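Local coordinates for extracellular solute-binding protein (Bordetella parapertussis, PDB 3PU5) that probably captures a small solute, perhaps a polyamine, in the periplasm and delivers it to a membrane importer of the ABC type, at residues S16-V21 against F271-Y277; H24-F29 against A257-A262; L263-K269 against V280-Y286. All coordinates share one frame; numbering follows the deposited sequence.

Contact 1. Residues S16-V21 against F271-Y277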
loop_
_atom_site.group_PDB
_atom_site.type_symbol
_atom_site.label_atom_id
_atom_site.label_comp_id
_atom_site.label_asym_id
_atom_site.label_seq_id
_atom_site.Cartn_x
_atom_site.Cartn_y
_atom_site.Cartn_z
ATOM N N SER A 16 -11.817 10.089 -1.671
ATOM C CA SER A 16 -12.431 8.920 -2.273
ATOM C C SER A 16 -12.246 7.662 -1.419
ATOM O O SER A 16 -13.122 6.797 -1.372
ATOM C CB SER A 16 -11.834 8.700 -3.663
ATOM O OG SER A 16 -12.584 7.750 -4.389
ATOM N N PHE A 17 -11.096 7.561 -0.759
ATOM C CA PHE A 17 -10.819 6.416 0.103
ATOM C C PHE A 17 -11.887 6.353 1.184
ATOM O O PHE A 17 -12.553 5.334 1.345
ATOM C CB PHE A 17 -9.430 6.550 0.729
ATOM C CG PHE A 17 -9.024 5.379 1.594
ATOM C CD1 PHE A 17 -9.355 5.349 2.942
ATOM C CD2 PHE A 17 -8.285 4.322 1.065
ATOM C CE1 PHE A 17 -8.975 4.291 3.743
ATOM C CE2 PHE A 17 -7.889 3.256 1.868
ATOM C CZ PHE A 17 -8.246 3.239 3.207
ATOM N N LEU A 18 -12.050 7.455 1.916
ATOM C CA LEU A 18 -13.023 7.526 3.002
ATOM C C LEU A 18 -14.466 7.285 2.525
ATOM O O LEU A 18 -15.246 6.599 3.189
ATOM C CB LEU A 18 -12.909 8.870 3.741
ATOM C CG LEU A 18 -13.694 8.989 5.052
ATOM C CD1 LEU A 18 -13.069 10.032 5.982
ATOM C CD2 LEU A 18 -15.159 9.305 4.804
ATOM N N GLU A 19 -14.814 7.864 1.381
ATOM C CA GLU A 19 -16.150 7.699 0.821
ATOM C C GLU A 19 -16.405 6.230 0.534
ATOM O O GLU A 19 -17.519 5.724 0.717
ATOM C CB GLU A 19 -16.280 8.495 -0.476
ATOM C CG GLU A 19 -16.103 9.992 -0.299
ATOM C CD GLU A 19 -16.051 10.732 -1.627
ATOM O OE1 GLU A 19 -16.053 10.064 -2.694
ATOM O OE2 GLU A 19 -16.007 11.986 -1.599
ATOM N N ASN A 20 -15.364 5.544 0.074
ATOM C CA ASN A 20 -15.522 4.142 -0.269
ATOM C C ASN A 20 -15.513 3.212 0.929
ATOM O O ASN A 20 -16.201 2.204 0.917
ATOM C CB ASN A 20 -14.543 3.727 -1.361
ATOM C CG ASN A 20 -15.014 4.176 -2.731
ATOM O OD1 ASN A 20 -15.874 3.535 -3.332
ATOM N ND2 ASN A 20 -14.482 5.294 -3.213
ATOM N N VAL A 21 -14.760 3.565 1.970
ATOM C CA VAL A 21 -14.863 2.853 3.234
ATOM C C VAL A 21 -16.283 2.968 3.781
ATOM O O VAL A 21 -16.842 1.996 4.263
ATOM C CB VAL A 21 -13.882 3.396 4.293
ATOM C CG1 VAL A 21 -14.197 2.773 5.653
ATOM C CG2 VAL A 21 -12.433 3.105 3.888
ATOM N N PHE A 271 -15.116 -3.126 -1.591
ATOM C CA PHE A 271 -14.203 -2.001 -1.414
ATOM C C PHE A 271 -13.049 -2.051 -2.424
ATOM O O PHE A 271 -12.769 -1.059 -3.096
ATOM C CB PHE A 271 -13.674 -1.949 0.031
ATOM C CG PHE A 271 -12.675 -0.840 0.281
ATOM C CD1 PHE A 271 -13.095 0.482 0.395
ATOM C CD2 PHE A 271 -11.317 -1.125 0.397
ATOM C CE1 PHE A 271 -12.182 1.502 0.632
ATOM C CE2 PHE A 271 -10.397 -0.115 0.634
ATOM C CZ PHE A 271 -10.829 1.202 0.756
ATOM N N CYS A 272 -12.398 -3.203 -2.559
ATOM C CA CYS A 272 -11.215 -3.271 -3.414
ATOM C C CYS A 272 -11.542 -3.117 -4.900
ATOM O O CYS A 272 -10.783 -2.499 -5.641
ATOM C CB CYS A 272 -10.420 -4.545 -3.148
ATOM S SG CYS A 272 -9.724 -4.579 -1.485
ATOM N N GLU A 273 -12.674 -3.661 -5.337
ATOM C CA GLU A 273 -13.096 -3.484 -6.724
ATOM C C GLU A 273 -13.370 -2.012 -7.039
ATOM O O GLU A 273 -13.058 -1.525 -8.130
ATOM C CB GLU A 273 -14.353 -4.308 -6.997
ATOM C CG GLU A 273 -14.120 -5.814 -6.991
ATOM C CD GLU A 273 -13.966 -6.401 -8.379
ATOM O OE1 GLU A 273 -13.979 -5.632 -9.365
ATOM O OE2 GLU A 273 -13.833 -7.637 -8.484
ATOM N N ALA A 274 -13.973 -1.312 -6.082
ATOM C CA ALA A 274 -14.299 0.103 -6.251
ATOM C C ALA A 274 -13.034 0.969 -6.324
ATOM O O ALA A 274 -12.968 1.936 -7.087
ATOM C CB ALA A 274 -15.201 0.566 -5.107
HETATM N N MSE A 275 -12.027 0.607 -5.531
HETATM C CA MSE A 275 -10.802 1.400 -5.431
HETATM C C MSE A 275 -9.674 0.918 -6.339
HETATM O O MSE A 275 -8.622 1.547 -6.381
HETATM C CB MSE A 275 -10.289 1.413 -3.989
HETATM C CG MSE A 275 -11.216 2.097 -3.025
HETATM SE SE MSE A 275 -11.327 4.022 -3.386
HETATM C CE MSE A 275 -9.465 4.531 -3.004
ATOM N N TYR A 276 -9.883 -0.183 -7.061
ATOM C CA TYR A 276 -8.788 -0.833 -7.798
ATOM C C TYR A 276 -7.619 -1.194 -6.869
ATOM O O TYR A 276 -6.448 -0.940 -7.181
ATOM C CB TYR A 276 -8.290 0.023 -8.972
ATOM C CG TYR A 276 -9.285 0.172 -10.109
ATOM C CD1 TYR A 276 -10.495 0.826 -9.915
ATOM C CD2 TYR A 276 -9.000 -0.305 -11.377
ATOM C CE1 TYR A 276 -11.403 0.976 -10.948
ATOM C CE2 TYR A 276 -9.898 -0.167 -12.415
ATOM C CZ TYR A 276 -11.095 0.473 -12.198
ATOM O OH TYR A 276 -11.993 0.623 -13.229
ATOM N N TYR A 277 -7.960 -1.787 -5.728
ATOM C CA TYR A 277 -6.986 -2.310 -4.777
ATOM C C TYR A 277 -7.023 -3.833 -4.777
ATOM O O TYR A 277 -7.982 -4.447 -5.268
ATOM C CB TYR A 277 -7.316 -1.861 -3.353
ATOM C CG TYR A 277 -7.104 -0.395 -3.040
ATOM C CD1 TYR A 277 -6.224 0.392 -3.779
ATOM C CD2 TYR A 277 -7.766 0.193 -1.976
ATOM C CE1 TYR A 277 -6.028 1.734 -3.467
ATOM C CE2 TYR A 277 -7.580 1.526 -1.660
ATOM C CZ TYR A 277 -6.711 2.288 -2.399
ATOM O OH TYR A 277 -6.536 3.611 -2.058
#
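The helices carrying Asn20 and Phe271 run nearly antiparallel, at 148°, with their axes 10.2 Å apart and their CA atoms closest at this pair. In this protein of the periplasmic-binding-protein clan, helix 15-33 makes the connection of a beta-alpha-beta crossover between the parallel strands 7-12 and 36-41, and helix 265-275 packs on its first turns. The Phe271 ring wedges between the helices, its edge turned to the backbone of the other one: CE1 lies 3.6 Å from Val21 N, and CD1 is close to Asn20 O. Both aromatic side chains leave their helices with CG anti to the backbone N (chi1 -177° for Phe17), which lets them meet as a T-shaped pair. The edge of Phe271 points into the face of Phe17, with planes 86° apart and CZ 3.8 Å from Phe17 CE2. Val21 CG2 also touches Phe271 CE1, and Val21 meets Leu39 of strand 36-41, which ties the contact to the sheet. Beside the aromatic pair, Tyr277 crosses Phe17 at about a right angle, its OH lying in the plane of that ring at 3.6 Å from CD2. Tyr108 and Asp109 cover Phe17 further. The selenomethionine Met275, bent at both chi2 and chi3, curls its methyl back toward Phe17, with CE 3.9 Å from Phe17 CA. Its selenium rests on the Asn20 amide, where OD1 touches Ala274 CB. That amide is held by its own helix: Asn20 ND2 donates to Ser16 O at 2.7 Å, tilted out of the carbonyl plane, while Asn20 N reaches the same oxygen from the opposite face. The bond leaves the selenium packed over a face of the amide, Met275 SE lying 3.4 Å from Asn20 ND2.

Contact 2. Residues H24-F29 against A257-A262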
loop_
_atom_site.group_PDB
_atom_site.type_symbol
_atom_site.label_atom_id
_atom_site.label_comp_id
_atom_site.label_asym_id
_atom_site.label_seq_id
_atom_site.Cartn_x
_atom_site.Cartn_y
_atom_site.Cartn_z
ATOM N N HIS A 24 -18.719 0.921 1.311
ATOM C CA HIS A 24 -18.513 -0.519 1.149
ATOM C C HIS A 24 -18.198 -1.284 2.426
ATOM O O HIS A 24 -18.245 -2.520 2.444
ATOM C CB HIS A 24 -17.454 -0.776 0.075
ATOM C CG HIS A 24 -17.832 -0.224 -1.261
ATOM N ND1 HIS A 24 -18.895 -0.716 -1.991
ATOM C CD2 HIS A 24 -17.321 0.799 -1.984
ATOM C CE1 HIS A 24 -19.008 -0.030 -3.113
ATOM N NE2 HIS A 24 -18.065 0.897 -3.133
HETATM N N MSE A 25 -17.882 -0.555 3.495
HETATM C CA MSE A 25 -17.593 -1.198 4.770
HETATM C C MSE A 25 -18.517 -0.721 5.892
HETATM O O MSE A 25 -19.204 -1.526 6.510
HETATM C CB MSE A 25 -16.124 -0.991 5.144
HETATM C CG MSE A 25 -15.155 -1.566 4.107
HETATM SE SE MSE A 25 -13.279 -1.318 4.584
HETATM C CE MSE A 25 -12.519 -2.697 3.410
ATOM N N ALA A 26 -18.532 0.586 6.145
ATOM C CA ALA A 26 -19.307 1.152 7.253
ATOM C C ALA A 26 -20.817 0.983 7.074
ATOM O O ALA A 26 -21.491 0.474 7.963
ATOM C CB ALA A 26 -18.957 2.612 7.465
ATOM N N GLU A 27 -21.345 1.392 5.921
ATOM C CA GLU A 27 -22.791 1.319 5.686
ATOM C C GLU A 27 -23.354 -0.114 5.685
ATOM O O GLU A 27 -24.318 -0.394 6.395
ATOM C CB GLU A 27 -23.193 2.094 4.426
ATOM C CG GLU A 27 -23.201 3.615 4.620
ATOM C CD GLU A 27 -23.295 4.392 3.306
ATOM O OE1 GLU A 27 -23.473 3.761 2.244
ATOM O OE2 GLU A 27 -23.193 5.639 3.328
ATOM N N PRO A 28 -22.749 -1.031 4.904
ATOM C CA PRO A 28 -23.212 -2.426 4.932
ATOM C C PRO A 28 -23.154 -3.048 6.323
ATOM O O PRO A 28 -24.061 -3.789 6.703
ATOM C CB PRO A 28 -22.228 -3.138 3.999
ATOM C CG PRO A 28 -21.786 -2.067 3.051
ATOM C CD PRO A 28 -21.698 -0.823 3.891
ATOM N N PHE A 29 -22.102 -2.746 7.075
ATOM C CA PHE A 29 -21.966 -3.271 8.425
ATOM C C PHE A 29 -23.080 -2.771 9.338
ATOM O O PHE A 29 -23.649 -3.546 10.108
ATOM C CB PHE A 29 -20.617 -2.882 9.023
ATOM C CG PHE A 29 -20.439 -3.332 10.445
ATOM C CD1 PHE A 29 -20.214 -4.667 10.735
ATOM C CD2 PHE A 29 -20.504 -2.419 11.491
ATOM C CE1 PHE A 29 -20.056 -5.087 12.050
ATOM C CE2 PHE A 29 -20.340 -2.824 12.792
ATOM C CZ PHE A 29 -20.116 -4.163 13.077
ATOM N N ALA A 257 -15.981 -6.918 15.732
ATOM C CA ALA A 257 -17.064 -7.264 14.824
ATOM C C ALA A 257 -16.957 -6.462 13.534
ATOM O O ALA A 257 -17.110 -7.012 12.438
ATOM C CB ALA A 257 -18.410 -7.038 15.490
ATOM N N PHE A 258 -16.681 -5.167 13.653
ATOM C CA PHE A 258 -16.454 -4.371 12.452
ATOM C C PHE A 258 -15.235 -4.880 11.670
ATOM O O PHE A 258 -15.284 -5.037 10.440
ATOM C CB PHE A 258 -16.280 -2.877 12.773
ATOM C CG PHE A 258 -15.947 -2.056 11.564
ATOM C CD1 PHE A 258 -16.936 -1.693 10.662
ATOM C CD2 PHE A 258 -14.633 -1.697 11.290
ATOM C CE1 PHE A 258 -16.620 -0.964 9.510
ATOM C CE2 PHE A 258 -14.312 -0.959 10.148
ATOM C CZ PHE A 258 -15.305 -0.596 9.259
HETATM N N MSE A 259 -14.137 -5.129 12.373
HETATM C CA MSE A 259 -12.929 -5.593 11.699
HETATM C C MSE A 259 -13.203 -6.915 10.984
HETATM O O MSE A 259 -12.765 -7.130 9.857
HETATM C CB MSE A 259 -11.792 -5.760 12.701
HETATM C CG MSE A 259 -10.460 -6.133 12.079
HETATM SE SE MSE A 259 -9.025 -6.055 13.431
HETATM C CE MSE A 259 -7.526 -6.591 12.288
ATOM N N ASN A 260 -13.945 -7.798 11.640
ATOM C CA ASN A 260 -14.284 -9.069 11.028
ATOM C C ASN A 260 -15.048 -8.871 9.726
ATOM O O ASN A 260 -14.810 -9.575 8.750
ATOM C CB ASN A 260 -15.124 -9.913 11.972
ATOM C CG ASN A 260 -15.390 -11.290 11.419
ATOM O OD1 ASN A 260 -14.458 -12.019 11.076
ATOM N ND2 ASN A 260 -16.664 -11.651 11.311
ATOM N N TYR A 261 -15.973 -7.916 9.720
ATOM C CA TYR A 261 -16.722 -7.628 8.505
ATOM C C TYR A 261 -15.818 -7.008 7.434
ATOM O O TYR A 261 -15.853 -7.414 6.277
ATOM C CB TYR A 261 -17.953 -6.742 8.772
ATOM C CG TYR A 261 -18.743 -6.506 7.505
ATOM C CD1 TYR A 261 -18.625 -5.318 6.808
ATOM C CD2 TYR A 261 -19.547 -7.508 6.968
ATOM C CE1 TYR A 261 -19.314 -5.111 5.626
ATOM C CE2 TYR A 261 -20.241 -7.314 5.790
ATOM C CZ TYR A 261 -20.118 -6.114 5.124
ATOM O OH TYR A 261 -20.788 -5.904 3.948
ATOM N N ALA A 262 -14.989 -6.047 7.836
ATOM C CA ALA A 262 -14.164 -5.293 6.887
ATOM C C ALA A 262 -13.169 -6.189 6.170
ATOM O O ALA A 262 -12.800 -5.943 5.022
ATOM C CB ALA A 262 -13.426 -4.141 7.604
HETATM O O HOH W 1 -19.768 -4.663 1.639
#
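Phe29 (chi1 177°) and Phe258 (chi1 176°) both project with CG opposite the backbone N, which turns the two rings toward each other to meet edge to face. The contact sets helix 252-262 against helix 15-33, the crossover helix of a beta-alpha-beta unit in this type 2 periplasmic-binding-protein fold. Phe258 points its edge into the face of Phe29, the planes at 87°, and its CD1 lies 3.7 Å from Phe29 CD2. Phe258 CA lies over the same ring in a CH-pi contact, 3.9 Å from the Phe29 centroid. Tyr261 and Phe29 lie alongside each other, pointing opposite ways, with Tyr261 CB 3.6 Å from Phe29 CD1 and one face of the Tyr261 ring under Phe29 CA. Pro28, at a kink of its helix, sets CB against the phenol end. Nearer the start of the segment, the extended selenomethionine Met25 reaches Ala262, its CE 3.6 Å from Ala262 O. The only polar link between the segments is a water. Tyr261 OH bonds Glu266 OE2 and also accepts from this water at 2.8 Å; the water gives its second hydrogen to His24 O, 2.7 Å from the water oxygen.

Contact 3. Residues L263-K269 against V280-Y286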
loop_
_atom_site.group_PDB
_atom_site.type_symbol
_atom_site.label_atom_id
_atom_site.label_comp_id
_atom_site.label_asym_id
_atom_site.label_seq_id
_atom_site.Cartn_x
_atom_site.Cartn_y
_atom_site.Cartn_z
ATOM N N LEU A 263 -12.728 -7.226 6.867
ATOM C CA LEU A 263 -11.738 -8.149 6.332
ATOM C C LEU A 263 -12.415 -9.348 5.683
ATOM O O LEU A 263 -11.740 -10.233 5.140
ATOM C CB LEU A 263 -10.786 -8.619 7.448
ATOM C CG LEU A 263 -9.874 -7.536 8.047
ATOM C CD1 LEU A 263 -9.027 -8.074 9.210
ATOM C CD2 LEU A 263 -8.992 -6.946 6.962
ATOM N N GLY A 264 -13.744 -9.373 5.749
ATOM C CA GLY A 264 -14.518 -10.471 5.196
ATOM C C GLY A 264 -14.622 -10.380 3.688
ATOM O O GLY A 264 -14.331 -9.336 3.089
ATOM N N GLU A 265 -15.060 -11.471 3.067
ATOM C CA GLU A 265 -15.048 -11.584 1.609
ATOM C C GLU A 265 -15.945 -10.550 0.906
ATOM O O GLU A 265 -15.573 -9.989 -0.125
ATOM C CB GLU A 265 -15.432 -13.012 1.183
ATOM C CG GLU A 265 -15.412 -13.230 -0.320
ATOM C CD GLU A 265 -15.876 -14.623 -0.746
ATOM O OE1 GLU A 265 -16.019 -15.515 0.129
ATOM O OE2 GLU A 265 -16.088 -14.820 -1.966
ATOM N N GLU A 266 -17.118 -10.294 1.467
ATOM C CA GLU A 266 -18.076 -9.395 0.827
ATOM C C GLU A 266 -17.573 -7.947 0.802
ATOM O O GLU A 266 -17.573 -7.290 -0.242
ATOM C CB GLU A 266 -19.431 -9.500 1.534
ATOM C CG GLU A 266 -20.433 -8.397 1.213
ATOM C CD GLU A 266 -21.749 -8.599 1.959
ATOM O OE1 GLU A 266 -22.512 -9.511 1.582
ATOM O OE2 GLU A 266 -22.022 -7.859 2.928
ATOM N N ALA A 267 -17.122 -7.455 1.946
ATOM C CA ALA A 267 -16.641 -6.084 2.031
ATOM C C ALA A 267 -15.304 -5.914 1.307
ATOM O O ALA A 267 -15.069 -4.905 0.645
ATOM C CB ALA A 267 -16.536 -5.649 3.486
ATOM N N GLN A 268 -14.424 -6.900 1.427
ATOM C CA GLN A 268 -13.138 -6.826 0.746
ATOM C C GLN A 268 -13.346 -6.699 -0.757
ATOM O O GLN A 268 -12.728 -5.857 -1.421
ATOM C CB GLN A 268 -12.281 -8.044 1.068
ATOM C CG GLN A 268 -11.614 -7.964 2.430
ATOM C CD GLN A 268 -10.403 -7.051 2.420
ATOM O OE1 GLN A 268 -9.482 -7.247 1.632
ATOM N NE2 GLN A 268 -10.401 -6.042 3.292
ATOM N N LYS A 269 -14.226 -7.532 -1.304
ATOM C CA LYS A 269 -14.466 -7.471 -2.734
ATOM C C LYS A 269 -15.055 -6.121 -3.127
ATOM O O LYS A 269 -14.600 -5.488 -4.082
ATOM C CB LYS A 269 -15.395 -8.592 -3.187
ATOM C CG LYS A 269 -15.627 -8.624 -4.690
ATOM C CD LYS A 269 -16.648 -9.700 -5.036
ATOM C CE LYS A 269 -16.480 -10.195 -6.462
ATOM N NZ LYS A 269 -16.575 -9.113 -7.454
ATOM N N VAL A 280 -6.968 -8.373 0.908
ATOM C CA VAL A 280 -6.118 -9.194 1.768
ATOM C C VAL A 280 -6.805 -10.504 2.177
ATOM O O VAL A 280 -6.207 -11.349 2.835
ATOM C CB VAL A 280 -5.674 -8.424 3.028
ATOM C CG1 VAL A 280 -4.885 -7.171 2.633
ATOM C CG2 VAL A 280 -6.889 -8.051 3.877
ATOM N N ASN A 281 -8.065 -10.663 1.790
ATOM C CA ASN A 281 -8.790 -11.908 2.021
ATOM C C ASN A 281 -8.609 -12.805 0.786
ATOM O O ASN A 281 -8.987 -12.422 -0.320
ATOM C CB ASN A 281 -10.267 -11.603 2.282
ATOM C CG ASN A 281 -11.050 -12.821 2.770
ATOM O OD1 ASN A 281 -10.903 -13.924 2.247
ATOM N ND2 ASN A 281 -11.903 -12.613 3.761
ATOM N N ARG A 282 -7.995 -13.973 0.968
ATOM C CA ARG A 282 -7.691 -14.849 -0.153
ATOM C C ARG A 282 -8.933 -15.428 -0.839
ATOM O O ARG A 282 -8.825 -15.996 -1.925
ATOM C CB ARG A 282 -6.761 -15.990 0.282
ATOM C CG ARG A 282 -7.439 -17.017 1.164
ATOM C CD ARG A 282 -6.587 -18.281 1.317
ATOM N NE ARG A 282 -5.259 -18.019 1.869
ATOM C CZ ARG A 282 -5.001 -17.905 3.167
ATOM N NH1 ARG A 282 -5.984 -18.033 4.051
ATOM N NH2 ARG A 282 -3.756 -17.670 3.581
ATOM N N LYS A 283 -10.096 -15.303 -0.205
ATOM C CA LYS A 283 -11.331 -15.857 -0.761
ATOM C C LYS A 283 -11.895 -14.989 -1.885
ATOM O O LYS A 283 -12.695 -15.458 -2.700
ATOM C CB LYS A 283 -12.394 -15.977 0.315
ATOM C CG LYS A 283 -12.246 -17.139 1.277
ATOM C CD LYS A 283 -13.507 -17.201 2.121
ATOM C CE LYS A 283 -13.682 -18.535 2.821
ATOM N NZ LYS A 283 -15.142 -18.806 3.011
ATOM N N VAL A 284 -11.499 -13.721 -1.920
ATOM C CA VAL A 284 -12.066 -12.788 -2.901
ATOM C C VAL A 284 -11.750 -13.173 -4.352
ATOM O O VAL A 284 -10.594 -13.394 -4.707
ATOM C CB VAL A 284 -11.633 -11.326 -2.623
ATOM C CG1 VAL A 284 -12.036 -10.424 -3.766
ATOM C CG2 VAL A 284 -12.247 -10.826 -1.315
ATOM N N GLN A 285 -12.790 -13.250 -5.182
ATOM C CA GLN A 285 -12.632 -13.520 -6.603
ATOM C C GLN A 285 -13.107 -12.295 -7.365
ATOM O O GLN A 285 -14.188 -11.765 -7.100
ATOM C CB GLN A 285 -13.415 -14.779 -6.999
ATOM C CG GLN A 285 -13.127 -15.968 -6.056
ATOM C CD GLN A 285 -13.576 -17.318 -6.611
ATOM O OE1 GLN A 285 -13.722 -17.489 -7.821
ATOM N NE2 GLN A 285 -13.784 -18.288 -5.723
ATOM N N TYR A 286 -12.283 -11.829 -8.291
ATOM C CA TYR A 286 -12.488 -10.515 -8.899
ATOM C C TYR A 286 -13.330 -10.553 -10.160
ATOM O O TYR A 286 -13.382 -11.565 -10.867
ATOM C CB TYR A 286 -11.145 -9.859 -9.213
ATOM C CG TYR A 286 -10.320 -9.568 -7.981
ATOM C CD1 TYR A 286 -10.554 -8.432 -7.221
ATOM C CD2 TYR A 286 -9.310 -10.432 -7.577
ATOM C CE1 TYR A 286 -9.810 -8.163 -6.092
ATOM C CE2 TYR A 286 -8.558 -10.170 -6.450
ATOM C CZ TYR A 286 -8.824 -9.040 -5.711
ATOM O OH TYR A 286 -8.072 -8.768 -4.595
HETATM O O HOH W 2 -15.443 -13.229 -3.973
#
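Asn281 and Gln268 each spend their amide on backbone groups, and together they fasten the chain leaving helix 265-275 to the start of that same helix. Asn281 ND2 donates to Leu263 O at 2.8 Å, nearly straight at 163°, in the carbonyl plane and on a lone pair. Its OD1 accepts Lys283 N at 2.9 Å, also on a lone pair, so both ends of the amide are engaged and its rotation is fixed. Gln268, bent at chi2 (-78°), turns OE1 to Val280 N, 2.8 Å away and somewhat out of the carbonyl plane. Its NE2 serves Ala262 O and Tyr108 O. The planes of the two amides are turned 27° from each other, with Gln268 CG against Asn281 CB. Val284 packs alongside: its CG2 sits 3.6 Å from Glu265 O and near Gln268 CB, while CG1 packs on Lys269 CB. Toward the solvent the extended Glu265 side chain crosses Lys283 at about a right angle; Glu265 OE1 touches the aliphatic CD, whereas Lys283 NZ stays beyond salt-bridge range. Glu265 OE2 takes a hydrogen from a water, 2.6 Å away, that in turn accepts Gln285 N. Next to the amide bonds, Leu263 CD2 and Val280 CG2 make an apolar contact. Gly264 is the N-cap residue, its O receiving Gln268 N in the first turn. Asn281 starts an Asx turn overlapping a type I beta turn to Val284, closed by Val284 N to Asn281 O: a polar junction in which an Asx turn of a loop meets the N-cap end of a helix.

In the fold
Helix 15-33 is shared by contacts 1 and 2, and helix 265-275 by contacts 1 and 3; helices 252-262 and 265-275 follow each other, so the three contacts form one continuous cluster. Contact 2 has the highest share of buried residues although it lies farthest from the chain centre; contact 1, nearest that centre, is partly open, and contact 3 combines a buried amide core with charged residues at the surface. Contacts 1 and 2 rely on T-shaped aromatic pairs and selenomethionines, whereas contact 3 is mainly amide-to-backbone bonding. Phe271 touches Met25 between contacts 1 and 2, and Ala267 CB packs on Tyr261 O and His24 O between contacts 2 and 3.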